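Local coordinates for protein cytochrome c552 (Thermochromatium tepidum, PDB 5ZE8) that probably carries electrons at low potential through five c-type hemes in a thermophilic purple sulfur photosynthetic bacterium, at residues A[158-164]-A[210-216]; A[310-314]-A[377-381]; A[319-323]-A[350-354]. All blocks are in the same frame, centred on the assembly; numbering follows the deposited sequence.

Contact 1 lies about 33 Å from contact 2 and 41 Å from contact 3 (centre to centre). It is partly buried, and its two-stranded parallel sheet has a heme on one face and a network of amides, a carboxylate and a guanidinium on the other. Contacts 2 and 3 are buried neighbours, centres about 11 Å apart, touching where Pro313 packs on Arg319 and Arg377 on Ala353. Contact 3 joins two strands of the large antiparallel sheet by backbone bonds, flanked by aromatic and aliphatic side chains. Contact 2 pairs two loops by a single bridge and brings an iron-binding histidine to its heme. Arg319 of contact 3 reaches heme propionates by charge, contact 1 by backbone amides.

Contact 1: residues A[158-164]-A[210-216]; sequences RLQAPIG and LTMEANP. With HEC (heme c), chain B.
Two groups close on the amide oxygen of Gln160: Asn215 ND2, 2.8 Å from Gln160 OE1 and tilted from its carbonyl plane, and a water 2.7 Å from Gln160 OE1 that also lies near Glu213 OE1. The amide's nitrogen is divided as well. Gln160 NE2 runs almost straight (177°) to Glu213 OE1 at 3.0 Å, on the anti side of the carboxylate, and also donates to Arg158 O. Both acceptors lie in the amide plane, which helps to hold its rotation; the amide and carboxylate planes are 86° apart. Arg158 NH1 completes a salt bridge with Glu213 OE2 (3.2 Å), edge-on from the guanidinium but from above the carboxylate plane. Beneath this network strands 159-161 and 212-214 form a two-stranded parallel sheet, joined by four backbone bonds, the first from Leu159 N to Thr211 O and the last from Asn215 N to Ala161 O. Its other face, bearing Leu159, Ala161 and Met212, meets a heme. Met212 stretches out to SD and then bends, setting CE 3.5 Å from heme C4A. Past the strand, Ile163 N and Gly164 N, 2.8 and 2.9 Å away, both donate to heme propionate O2A. Asn215 stands at the N-cap of helix 216-220.

Contact 2: residues A[310-314]-A[377-381]; sequences HAMPT and RLQPH. With HEC (heme c), chain F.
The guanidinium of Arg377 lies over the methyl of Ala311, whose CB is 3.5 Å from the guanidinium plane and displaced toward its rim. A bend at chi3 (-53°) carries the arginine around the ring of Pro313, so that Arg377 CG packs on Pro313 CD at 3.8 Å while Arg377 NH1 turns back to donate to Pro313 O (3.1 Å), an acceptor somewhat off the guanidinium plane. The same NH1 forms a salt bridge with Glu246, and NH2 another with Asp375. A leucine in place of Arg377 would probably leave Pro313 O without this donor and the carboxylates of Glu246 and Asp375 without their positive mate. Met312 and Leu378 lie alongside each other, pointing the same way, with Met312 CG 4.1 Å from Leu378 CD1. Their backbones pair as a single antiparallel hydrogen-bonded bridge, Met312 N to Leu378 O at 2.8 Å and Leu378 N to Met312 O at 3.0 Å. A cis peptide follows, before Pro313. His310 is turned from the facing loop toward the heme. Its ring is held by ND1, which donates to Ala311 O at 2.9 Å nearly in the ring plane, and by Thr314 CG2 over one face; the ND1 hydrogen bond would probably make the imidazole a more electron-rich ligand. His310 NE2 binds the heme iron, with His260 as the second protein ligand, the bis-histidine coordination familiar from multiheme cytochromes c.

Contact 3: residues A[319-323]-A[350-354]; sequences RNLYL and AYFAY. With HEC (heme c), chain C.
The ring of Tyr351 carries Ala353 CB on one face, 3.4 Å from the plane and offset toward the rim, while Asn320 OD1 and Tyr322 CB come to its edge. Tyr351 CG stands opposite the backbone N (chi1 -176°), which sends the ring across toward the neighbouring strand, where Tyr351 CE1 meets Asn320 OD1 at 3.4 Å; the amide and ring planes are 55° apart. The nitrogen of that amide, Asn320 ND2, donates to Phe318 O. Phe352, on the other face of the sheet, turns its edge to Leu321, whose carbonyl oxygen lies in the ring plane 3.7 Å from Phe352 CD1. Leu321 crosses it obliquely, CB against CB. Between the two faces strands 320-328 and 351-357 run antiparallel: Leu321 and Phe352 exchange both backbone bonds as a hydrogen-bonded pair, each at 2.9 Å from N to O, and Leu323 N donates to Ala350 O. At the heme end the ladder gives way to a water, which accepts from Tyr354 N and lies 2.6 Å from Arg319 O. Arg319 itself leads off to the hemes. Its NH1 and NH2 fork around one propionate oxygen, O2A, with NH2 the nearer at 2.9 Å, and its NE donates to a propionate of a second heme, the one bound by His310. A single buried guanidinium thus serves two hemes, and its positive charge would probably help to keep both propionates ionised.

Contact 1: residues A[158-164]-A[210-216]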
loop_
_atom_site.group_PDB
_atom_site.type_symbol
_atom_site.label_atom_id
_atom_site.label_comp_id
_atom_site.label_asym_id
_atom_site.label_seq_id
_atom_site.Cartn_x
_atom_site.Cartn_y
_atom_site.Cartn_z
ATOM N N ARG A 158 16.442 -19.581 7.871
ATOM C CA ARG A 158 17.522 -19.154 6.993
ATOM C C ARG A 158 16.937 -18.017 6.153
ATOM O O ARG A 158 15.745 -17.973 5.836
ATOM C CB ARG A 158 17.999 -20.238 6.028
ATOM C CG ARG A 158 18.625 -21.387 6.801
ATOM C CD ARG A 158 18.809 -22.632 5.999
ATOM N NE ARG A 158 19.820 -23.474 6.651
ATOM C CZ ARG A 158 20.393 -24.543 6.094
ATOM N NH1 ARG A 158 20.001 -24.989 4.908
ATOM N NH2 ARG A 158 21.363 -25.183 6.752
ATOM N N LEU A 159 17.782 -17.092 5.826
ATOM C CA LEU A 159 17.463 -16.058 4.900
ATOM C C LEU A 159 17.231 -16.646 3.540
ATOM O O LEU A 159 17.836 -17.657 3.122
ATOM C CB LEU A 159 18.626 -15.071 4.810
ATOM C CG LEU A 159 18.948 -14.223 6.020
ATOM C CD1 LEU A 159 20.100 -13.279 5.783
ATOM C CD2 LEU A 159 17.760 -13.407 6.397
ATOM N N GLN A 160 16.328 -16.002 2.832
ATOM C CA GLN A 160 15.846 -16.418 1.494
ATOM C C GLN A 160 16.215 -15.355 0.506
ATOM O O GLN A 160 15.957 -14.166 0.736
ATOM C CB GLN A 160 14.345 -16.655 1.504
ATOM C CG GLN A 160 13.856 -17.590 2.573
ATOM C CD GLN A 160 14.269 -19.079 2.334
ATOM O OE1 GLN A 160 14.073 -19.643 1.235
ATOM N NE2 GLN A 160 14.920 -19.707 3.355
ATOM N N ALA A 161 16.847 -15.753 -0.606
ATOM C CA ALA A 161 17.353 -14.786 -1.585
ATOM C C ALA A 161 17.018 -15.148 -3.003
ATOM O O ALA A 161 16.850 -16.290 -3.277
ATOM C CB ALA A 161 18.845 -14.723 -1.453
ATOM N N PRO A 162 16.975 -14.186 -3.928
ATOM C CA PRO A 162 16.597 -14.514 -5.316
ATOM C C PRO A 162 17.569 -15.409 -6.008
ATOM O O PRO A 162 17.153 -16.281 -6.760
ATOM C CB PRO A 162 16.502 -13.140 -5.983
ATOM C CG PRO A 162 17.160 -12.172 -5.103
ATOM C CD PRO A 162 17.191 -12.733 -3.721
ATOM N N ILE A 163 18.865 -15.222 -5.738
ATOM C CA ILE A 163 19.926 -16.118 -6.325
ATOM C C ILE A 163 20.688 -16.914 -5.266
ATOM O O ILE A 163 21.010 -18.086 -5.489
ATOM C CB ILE A 163 20.967 -15.318 -7.042
ATOM C CG1 ILE A 163 20.331 -14.329 -8.018
ATOM C CG2 ILE A 163 22.012 -16.236 -7.767
ATOM C CD1 ILE A 163 19.594 -15.070 -9.071
ATOM N N GLY A 164 20.969 -16.294 -4.114
ATOM C CA GLY A 164 21.795 -16.902 -3.125
ATOM C C GLY A 164 23.228 -16.960 -3.625
ATOM O O GLY A 164 23.684 -16.141 -4.447
ATOM N N LEU A 210 24.856 -15.841 8.865
ATOM C CA LEU A 210 23.514 -15.431 8.393
ATOM C C LEU A 210 23.164 -16.322 7.207
ATOM O O LEU A 210 23.211 -15.908 6.080
ATOM C CB LEU A 210 23.544 -13.913 8.003
ATOM C CG LEU A 210 23.770 -13.010 9.225
ATOM C CD1 LEU A 210 23.863 -11.610 8.649
ATOM C CD2 LEU A 210 22.614 -13.086 10.255
ATOM N N THR A 211 22.876 -17.580 7.499
ATOM C CA THR A 211 22.799 -18.600 6.551
ATOM C C THR A 211 21.630 -18.347 5.642
ATOM O O THR A 211 20.587 -17.854 6.116
ATOM C CB THR A 211 22.593 -19.892 7.326
ATOM O OG1 THR A 211 23.774 -20.044 8.162
ATOM C CG2 THR A 211 22.448 -21.120 6.448
ATOM N N MET A 212 21.847 -18.707 4.384
ATOM C CA MET A 212 20.996 -18.241 3.265
ATOM C C MET A 212 20.696 -19.377 2.306
ATOM O O MET A 212 21.521 -20.270 2.165
ATOM C CB MET A 212 21.708 -17.185 2.515
ATOM C CG MET A 212 20.907 -16.492 1.414
ATOM S SD MET A 212 21.801 -15.117 0.652
ATOM C CE MET A 212 21.351 -13.876 1.838
ATOM N N GLU A 213 19.533 -19.346 1.661
ATOM C CA GLU A 213 19.116 -20.336 0.668
ATOM C C GLU A 213 18.582 -19.627 -0.519
ATOM O O GLU A 213 17.924 -18.563 -0.393
ATOM C CB GLU A 213 17.937 -21.121 1.232
ATOM C CG GLU A 213 18.342 -21.956 2.386
ATOM C CD GLU A 213 17.210 -22.828 2.856
ATOM O OE1 GLU A 213 16.000 -22.465 2.994
ATOM O OE2 GLU A 213 17.564 -23.989 3.135
ATOM N N ALA A 214 18.789 -20.148 -1.713
ATOM C CA ALA A 214 18.257 -19.589 -2.907
ATOM C C ALA A 214 16.780 -19.985 -2.978
ATOM O O ALA A 214 16.388 -21.113 -2.621
ATOM C CB ALA A 214 18.983 -20.134 -4.163
ATOM N N ASN A 215 15.940 -19.032 -3.380
ATOM C CA ASN A 215 14.501 -19.218 -3.435
ATOM C C ASN A 215 13.895 -18.255 -4.491
ATOM O O ASN A 215 13.144 -17.331 -4.155
ATOM C CB ASN A 215 13.918 -19.124 -2.055
ATOM C CG ASN A 215 12.489 -19.582 -1.933
ATOM O OD1 ASN A 215 11.822 -19.867 -2.923
ATOM N ND2 ASN A 215 11.987 -19.617 -0.693
ATOM N N PRO A 216 14.186 -18.478 -5.756
ATOM C CA PRO A 216 13.725 -17.571 -6.800
ATOM C C PRO A 216 12.233 -17.453 -6.883
ATOM O O PRO A 216 11.776 -16.352 -7.198
ATOM C CB PRO A 216 14.336 -18.140 -8.116
ATOM C CG PRO A 216 14.762 -19.489 -7.790
ATOM C CD PRO A 216 15.070 -19.537 -6.313
HETATM FE FE HEC B . 23.761 -9.790 2.944
HETATM C CHA HEC B . 23.874 -10.529 -0.408
HETATM C CHB HEC B . 20.359 -10.145 2.932
HETATM C CHC HEC B . 23.617 -8.960 6.276
HETATM C CHD HEC B . 27.135 -9.288 3.004
HETATM N NA HEC B . 22.392 -10.306 1.573
HETATM C C1A HEC B . 22.658 -10.585 0.240
HETATM C C2A HEC B . 21.453 -10.925 -0.442
HETATM C C3A HEC B . 20.437 -10.789 0.483
HETATM C C4A HEC B . 21.013 -10.435 1.747
HETATM C CMA HEC B . 18.956 -11.064 0.266
HETATM C CAA HEC B . 21.321 -11.219 -1.911
HETATM C CBA HEC B . 21.837 -12.591 -2.364
HETATM C CGA HEC B . 21.341 -12.721 -3.797
HETATM O O1A HEC B . 21.970 -12.179 -4.712
HETATM O O2A HEC B . 20.394 -13.471 -4.107
HETATM N NB HEC B . 22.258 -9.607 4.337
HETATM C C1B HEC B . 20.927 -9.781 4.100
HETATM C C2B HEC B . 20.224 -9.509 5.288
HETATM C C3B HEC B . 21.079 -9.138 6.267
HETATM C C4B HEC B . 22.409 -9.249 5.610
HETATM C CMB HEC B . 18.669 -9.579 5.297
HETATM C CAB HEC B . 20.810 -8.941 7.731
HETATM C CBB HEC B . 20.060 -9.949 8.433
HETATM N NC HEC B . 25.149 -9.251 4.362
HETATM C C1C HEC B . 24.851 -8.963 5.687
HETATM C C2C HEC B . 26.035 -8.504 6.339
HETATM C C3C HEC B . 27.066 -8.531 5.402
HETATM C C4C HEC B . 26.507 -9.035 4.193
HETATM C CMC HEC B . 26.025 -7.943 7.749
HETATM C CAC HEC B . 28.516 -8.130 5.531
HETATM C CBC HEC B . 29.238 -8.430 6.662
HETATM N ND HEC B . 25.148 -9.878 1.607
HETATM C C1D HEC B . 26.495 -9.644 1.832
HETATM C C2D HEC B . 27.230 -9.778 0.593
HETATM C C3D HEC B . 26.353 -10.126 -0.356
HETATM C C4D HEC B . 25.019 -10.189 0.314
HETATM C CMD HEC B . 28.735 -9.579 0.388
HETATM C CAD HEC B . 26.627 -10.307 -1.828
HETATM C CBD HEC B . 26.359 -9.033 -2.629
HETATM C CGD HEC B . 26.687 -7.664 -2.113
HETATM O O1D HEC B . 27.902 -7.286 -2.116
HETATM O O2D HEC B . 25.733 -6.922 -1.719
HETATM O O HOH W 1 14.503 -22.025 0.150
#

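Contact 2: residues A[310-314]-A[377-381]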
loop_
_atom_site.group_PDB
_atom_site.type_symbol
_atom_site.label_atom_id
_atom_site.label_comp_id
_atom_site.label_asym_id
_atom_site.label_seq_id
_atom_site.Cartn_x
_atom_site.Cartn_y
_atom_site.Cartn_z
ATOM N N HIS A 310 -3.753 -3.349 -10.775
ATOM C CA HIS A 310 -4.725 -3.395 -9.693
ATOM C C HIS A 310 -5.582 -2.144 -9.842
ATOM O O HIS A 310 -5.283 -1.288 -10.653
ATOM C CB HIS A 310 -4.052 -3.506 -8.311
ATOM C CG HIS A 310 -2.864 -2.574 -8.090
ATOM N ND1 HIS A 310 -2.917 -1.179 -8.090
ATOM C CD2 HIS A 310 -1.563 -2.882 -7.817
ATOM C CE1 HIS A 310 -1.705 -0.703 -7.837
ATOM N NE2 HIS A 310 -0.866 -1.723 -7.659
ATOM N N ALA A 311 -6.639 -2.051 -9.044
ATOM C CA ALA A 311 -7.399 -0.792 -9.024
ATOM C C ALA A 311 -6.554 0.424 -8.630
ATOM O O ALA A 311 -5.431 0.327 -8.072
ATOM C CB ALA A 311 -8.601 -0.882 -8.098
ATOM N N MET A 312 -7.097 1.602 -8.951
ATOM C CA MET A 312 -6.494 2.818 -8.530
ATOM C C MET A 312 -7.562 3.636 -7.829
ATOM O O MET A 312 -8.464 4.104 -8.510
ATOM C CB MET A 312 -5.900 3.619 -9.675
ATOM C CG MET A 312 -5.433 5.017 -9.346
ATOM S SD MET A 312 -4.374 5.203 -7.927
ATOM C CE MET A 312 -3.940 6.970 -7.953
ATOM N N PRO A 313 -7.513 3.806 -6.512
ATOM C CA PRO A 313 -6.486 3.364 -5.605
ATOM C C PRO A 313 -6.754 1.995 -5.015
ATOM O O PRO A 313 -7.852 1.708 -4.460
ATOM C CB PRO A 313 -6.528 4.446 -4.510
ATOM C CG PRO A 313 -8.020 4.804 -4.444
ATOM C CD PRO A 313 -8.483 4.705 -5.841
ATOM N N THR A 314 -5.740 1.148 -5.013
ATOM C CA THR A 314 -5.853 -0.158 -4.384
ATOM C C THR A 314 -5.543 -0.085 -2.881
ATOM O O THR A 314 -5.085 0.925 -2.364
ATOM C CB THR A 314 -4.941 -1.182 -5.082
ATOM O OG1 THR A 314 -5.395 -2.516 -4.799
ATOM C CG2 THR A 314 -3.466 -0.987 -4.738
ATOM N N ARG A 377 -13.782 3.207 -7.921
ATOM C CA ARG A 377 -12.351 3.349 -8.186
ATOM C C ARG A 377 -12.050 2.992 -9.659
ATOM O O ARG A 377 -12.825 2.330 -10.336
ATOM C CB ARG A 377 -11.548 2.470 -7.220
ATOM C CG ARG A 377 -11.771 2.765 -5.718
ATOM C CD ARG A 377 -11.171 1.728 -4.815
ATOM N NE ARG A 377 -11.603 0.410 -5.176
ATOM C CZ ARG A 377 -10.892 -0.730 -5.138
ATOM N NH1 ARG A 377 -9.639 -0.792 -4.685
ATOM N NH2 ARG A 377 -11.434 -1.832 -5.564
ATOM N N LEU A 378 -10.911 3.462 -10.163
ATOM C CA LEU A 378 -10.524 3.037 -11.457
ATOM C C LEU A 378 -10.163 1.578 -11.386
ATOM O O LEU A 378 -9.314 1.190 -10.551
ATOM C CB LEU A 378 -9.330 3.831 -11.975
ATOM C CG LEU A 378 -9.469 5.365 -12.069
ATOM C CD1 LEU A 378 -8.114 6.050 -12.237
ATOM C CD2 LEU A 378 -10.406 5.671 -13.215
ATOM N N GLN A 379 -10.673 0.805 -12.336
ATOM C CA GLN A 379 -10.434 -0.596 -12.397
ATOM C C GLN A 379 -9.099 -0.891 -13.029
ATOM O O GLN A 379 -8.490 -0.006 -13.626
ATOM C CB GLN A 379 -11.600 -1.306 -13.090
ATOM C CG GLN A 379 -12.901 -1.181 -12.261
ATOM C CD GLN A 379 -12.835 -1.742 -10.782
ATOM O OE1 GLN A 379 -13.239 -1.063 -9.789
ATOM N NE2 GLN A 379 -12.285 -2.931 -10.629
ATOM N N PRO A 380 -8.609 -2.146 -12.853
ATOM C CA PRO A 380 -7.270 -2.402 -13.437
ATOM C C PRO A 380 -7.211 -1.983 -14.888
ATOM O O PRO A 380 -8.098 -2.348 -15.659
ATOM C CB PRO A 380 -7.153 -3.899 -13.314
ATOM C CG PRO A 380 -7.939 -4.271 -12.132
ATOM C CD PRO A 380 -9.111 -3.317 -12.142
ATOM N N HIS A 381 -6.154 -1.235 -15.240
ATOM C CA HIS A 381 -5.895 -0.690 -16.554
ATOM C C HIS A 381 -7.052 0.033 -17.248
ATOM O O HIS A 381 -7.093 0.153 -18.471
ATOM C CB HIS A 381 -5.260 -1.765 -17.472
ATOM C CG HIS A 381 -6.162 -2.884 -17.845
ATOM N ND1 HIS A 381 -6.111 -4.117 -17.226
ATOM C CD2 HIS A 381 -7.173 -2.959 -18.741
ATOM C CE1 HIS A 381 -7.061 -4.900 -17.716
ATOM N NE2 HIS A 381 -7.702 -4.233 -18.660
HETATM FE FE HEC F . 1.122 -1.577 -7.176
HETATM C CHA HEC F . 0.429 1.369 -5.761
HETATM C CHB HEC F . 0.635 -3.198 -4.203
HETATM C CHC HEC F . 1.630 -4.611 -8.705
HETATM C CHD HEC F . 2.112 0.038 -10.031
HETATM N NA HEC F . 0.611 -1.058 -5.331
HETATM C C1A HEC F . 0.296 0.263 -4.948
HETATM C C2A HEC F . -0.056 0.293 -3.556
HETATM C C3A HEC F . 0.039 -1.011 -3.146
HETATM C C4A HEC F . 0.440 -1.840 -4.224
HETATM C CMA HEC F . -0.270 -1.577 -1.756
HETATM C CAA HEC F . -0.531 1.526 -2.751
HETATM C CBA HEC F . -2.022 1.781 -2.946
HETATM C CGA HEC F . -2.575 2.958 -2.184
HETATM O O1A HEC F . -2.865 2.857 -0.968
HETATM O O2A HEC F . -2.716 4.050 -2.818
HETATM N NB HEC F . 1.147 -3.533 -6.601
HETATM C C1B HEC F . 0.975 -3.941 -5.306
HETATM C C2B HEC F . 1.073 -5.356 -5.237
HETATM C C3B HEC F . 1.341 -5.840 -6.516
HETATM C C4B HEC F . 1.361 -4.623 -7.358
HETATM C CMB HEC F . 0.877 -6.241 -3.998
HETATM C CAB HEC F . 1.423 -7.202 -7.071
HETATM C CBB HEC F . 0.305 -8.014 -6.823
HETATM N NC HEC F . 1.743 -2.171 -9.015
HETATM C C1C HEC F . 1.841 -3.465 -9.424
HETATM C C2C HEC F . 2.444 -3.452 -10.723
HETATM C C3C HEC F . 2.636 -2.157 -11.124
HETATM C C4C HEC F . 2.135 -1.342 -10.036
HETATM C CMC HEC F . 2.866 -4.699 -11.497
HETATM C CAC HEC F . 3.200 -1.551 -12.401
HETATM C CBC HEC F . 2.630 -1.974 -13.620
HETATM N ND HEC F . 1.172 0.274 -7.762
HETATM C C1D HEC F . 1.686 0.801 -8.941
HETATM C C2D HEC F . 1.702 2.280 -8.919
HETATM C C3D HEC F . 1.200 2.693 -7.741
HETATM C C4D HEC F . 0.902 1.397 -7.062
HETATM C CMD HEC F . 2.150 3.135 -10.045
HETATM C CAD HEC F . 1.010 4.077 -7.197
HETATM C CBD HEC F . -0.440 4.364 -6.884
HETATM C CGD HEC F . -0.812 4.454 -5.412
HETATM O O1D HEC F . 0.046 4.588 -4.544
HETATM O O2D HEC F . -2.011 4.403 -5.179
#

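Contact 3: residues A[319-323]-A[350-354]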
loop_
_atom_site.group_PDB
_atom_site.type_symbol
_atom_site.label_atom_id
_atom_site.label_comp_id
_atom_site.label_asym_id
_atom_site.label_seq_id
_atom_site.Cartn_x
_atom_site.Cartn_y
_atom_site.Cartn_z
ATOM N N ARG A 319 -8.840 4.661 0.889
ATOM C CA ARG A 319 -8.230 5.419 -0.125
ATOM C C ARG A 319 -9.299 5.925 -1.121
ATOM O O ARG A 319 -10.237 5.219 -1.505
ATOM C CB ARG A 319 -7.238 4.581 -0.923
ATOM C CG ARG A 319 -6.126 3.923 -0.186
ATOM C CD ARG A 319 -5.339 4.914 0.632
ATOM N NE ARG A 319 -4.073 4.345 1.085
ATOM C CZ ARG A 319 -3.614 4.318 2.325
ATOM N NH1 ARG A 319 -2.428 3.780 2.557
ATOM N NH2 ARG A 319 -4.376 4.778 3.350
ATOM N N ASN A 320 -9.078 7.149 -1.566
ATOM C CA ASN A 320 -9.987 7.745 -2.527
ATOM C C ASN A 320 -9.390 8.832 -3.360
ATOM O O ASN A 320 -8.490 9.519 -2.922
ATOM C CB ASN A 320 -11.239 8.230 -1.806
ATOM C CG ASN A 320 -10.964 9.375 -0.866
ATOM O OD1 ASN A 320 -11.042 10.527 -1.282
ATOM N ND2 ASN A 320 -10.576 9.063 0.396
ATOM N N LEU A 321 -9.893 9.017 -4.563
ATOM C CA LEU A 321 -9.539 10.176 -5.398
ATOM C C LEU A 321 -10.751 10.995 -5.694
ATOM O O LEU A 321 -11.917 10.514 -5.633
ATOM C CB LEU A 321 -9.034 9.740 -6.758
ATOM C CG LEU A 321 -8.335 8.411 -6.951
ATOM C CD1 LEU A 321 -8.056 8.081 -8.416
ATOM C CD2 LEU A 321 -7.074 8.413 -6.129
ATOM N N TYR A 322 -10.503 12.239 -6.088
ATOM C CA TYR A 322 -11.607 13.025 -6.631
ATOM C C TYR A 322 -11.085 13.988 -7.657
ATOM O O TYR A 322 -9.952 14.394 -7.536
ATOM C CB TYR A 322 -12.393 13.749 -5.558
ATOM C CG TYR A 322 -11.729 14.758 -4.673
ATOM C CD1 TYR A 322 -11.518 16.057 -5.095
ATOM C CD2 TYR A 322 -11.260 14.447 -3.397
ATOM C CE1 TYR A 322 -10.911 16.994 -4.267
ATOM C CE2 TYR A 322 -10.704 15.383 -2.540
ATOM C CZ TYR A 322 -10.486 16.663 -3.008
ATOM O OH TYR A 322 -9.888 17.587 -2.192
ATOM N N LEU A 323 -11.968 14.306 -8.639
ATOM C CA LEU A 323 -11.689 15.210 -9.727
ATOM C C LEU A 323 -12.340 16.552 -9.411
ATOM O O LEU A 323 -13.486 16.590 -9.095
ATOM C CB LEU A 323 -12.259 14.691 -11.019
ATOM C CG LEU A 323 -12.388 15.718 -12.141
ATOM C CD1 LEU A 323 -10.964 16.119 -12.642
ATOM C CD2 LEU A 323 -13.150 15.124 -13.247
ATOM N N ALA A 350 -17.305 11.939 -10.089
ATOM C CA ALA A 350 -15.967 12.455 -9.926
ATOM C C ALA A 350 -15.321 12.024 -8.571
ATOM O O ALA A 350 -14.312 12.588 -8.187
ATOM C CB ALA A 350 -15.971 13.991 -10.099
ATOM N N TYR A 351 -15.947 11.062 -7.833
ATOM C CA TYR A 351 -15.413 10.519 -6.601
ATOM C C TYR A 351 -15.120 9.036 -6.857
ATOM O O TYR A 351 -15.992 8.280 -7.274
ATOM C CB TYR A 351 -16.408 10.714 -5.483
ATOM C CG TYR A 351 -15.915 10.274 -4.141
ATOM C CD1 TYR A 351 -14.707 10.707 -3.613
ATOM C CD2 TYR A 351 -16.688 9.393 -3.371
ATOM C CE1 TYR A 351 -14.292 10.321 -2.370
ATOM C CE2 TYR A 351 -16.247 9.027 -2.121
ATOM C CZ TYR A 351 -15.020 9.470 -1.639
ATOM O OH TYR A 351 -14.577 9.071 -0.372
ATOM N N PHE A 352 -13.860 8.657 -6.675
ATOM C CA PHE A 352 -13.355 7.354 -7.039
ATOM C C PHE A 352 -12.973 6.674 -5.732
ATOM O O PHE A 352 -11.947 6.963 -5.071
ATOM C CB PHE A 352 -12.093 7.535 -7.890
ATOM C CG PHE A 352 -12.316 8.300 -9.169
ATOM C CD1 PHE A 352 -12.294 9.669 -9.165
ATOM C CD2 PHE A 352 -12.596 7.646 -10.332
ATOM C CE1 PHE A 352 -12.496 10.405 -10.330
ATOM C CE2 PHE A 352 -12.809 8.378 -11.524
ATOM C CZ PHE A 352 -12.757 9.719 -11.495
ATOM N N ALA A 353 -13.835 5.793 -5.307
ATOM C CA ALA A 353 -13.783 5.251 -3.913
ATOM C C ALA A 353 -14.567 3.939 -3.809
ATOM O O ALA A 353 -15.395 3.614 -4.659
ATOM C CB ALA A 353 -14.343 6.221 -2.914
ATOM N N TYR A 354 -14.285 3.228 -2.749
ATOM C CA TYR A 354 -14.970 1.990 -2.350
ATOM C C TYR A 354 -15.762 2.275 -1.092
ATOM O O TYR A 354 -15.315 3.017 -0.217
ATOM C CB TYR A 354 -13.915 0.934 -2.087
ATOM C CG TYR A 354 -14.459 -0.425 -1.648
ATOM C CD1 TYR A 354 -15.383 -1.111 -2.410
ATOM C CD2 TYR A 354 -13.982 -1.043 -0.472
ATOM C CE1 TYR A 354 -15.858 -2.367 -1.978
ATOM C CE2 TYR A 354 -14.444 -2.259 -0.053
ATOM C CZ TYR A 354 -15.364 -2.914 -0.789
ATOM O OH TYR A 354 -15.830 -4.155 -0.361
HETATM FE FE HEC C . -3.634 -2.848 7.880
HETATM C CHA HEC C . -2.797 -0.202 5.833
HETATM C CHB HEC C . -5.061 -0.663 10.055
HETATM C CHC HEC C . -4.755 -5.404 9.725
HETATM C CHD HEC C . -2.226 -5.034 5.713
HETATM N NA HEC C . -3.926 -0.904 7.977
HETATM C C1A HEC C . -3.478 0.061 7.020
HETATM C C2A HEC C . -4.008 1.364 7.324
HETATM C C3A HEC C . -4.662 1.243 8.477
HETATM C C4A HEC C . -4.621 -0.134 8.856
HETATM C CMA HEC C . -5.403 2.301 9.230
HETATM C CAA HEC C . -3.718 2.627 6.606
HETATM C CBA HEC C . -2.325 3.126 7.081
HETATM C CGA HEC C . -1.780 4.373 6.461
HETATM O O1A HEC C . -0.690 4.936 6.849
HETATM O O2A HEC C . -2.372 4.949 5.491
HETATM N NB HEC C . -4.651 -2.964 9.644
HETATM C C1B HEC C . -5.080 -1.980 10.402
HETATM C C2B HEC C . -5.608 -2.521 11.615
HETATM C C3B HEC C . -5.616 -3.875 11.566
HETATM C C4B HEC C . -4.999 -4.153 10.237
HETATM C CMB HEC C . -6.144 -1.664 12.714
HETATM C CAB HEC C . -6.107 -4.898 12.496
HETATM C CBB HEC C . -7.386 -4.681 13.064
HETATM N NC HEC C . -3.533 -4.822 7.736
HETATM C C1C HEC C . -4.123 -5.797 8.575
HETATM C C2C HEC C . -3.877 -7.119 8.117
HETATM C C3C HEC C . -3.090 -7.015 6.994
HETATM C C4C HEC C . -2.888 -5.579 6.795
HETATM C CMC HEC C . -4.311 -8.363 8.802
HETATM C CAC HEC C . -2.545 -8.086 6.138
HETATM C CBC HEC C . -3.507 -9.002 5.630
HETATM N ND HEC C . -2.662 -2.656 6.199
HETATM C C1D HEC C . -2.110 -3.636 5.438
HETATM C C2D HEC C . -1.499 -3.123 4.239
HETATM C C3D HEC C . -1.711 -1.808 4.233
HETATM C C4D HEC C . -2.444 -1.509 5.469
HETATM C CMD HEC C . -0.849 -3.954 3.185
HETATM C CAD HEC C . -1.238 -0.793 3.183
HETATM C CBD HEC C . -2.396 -0.634 2.257
HETATM C CGD HEC C . -2.168 0.408 1.161
HETATM O O1D HEC C . -1.092 0.885 0.925
HETATM O O2D HEC C . -3.174 0.844 0.503
HETATM O O HOH W 2 -12.529 4.290 -0.780
#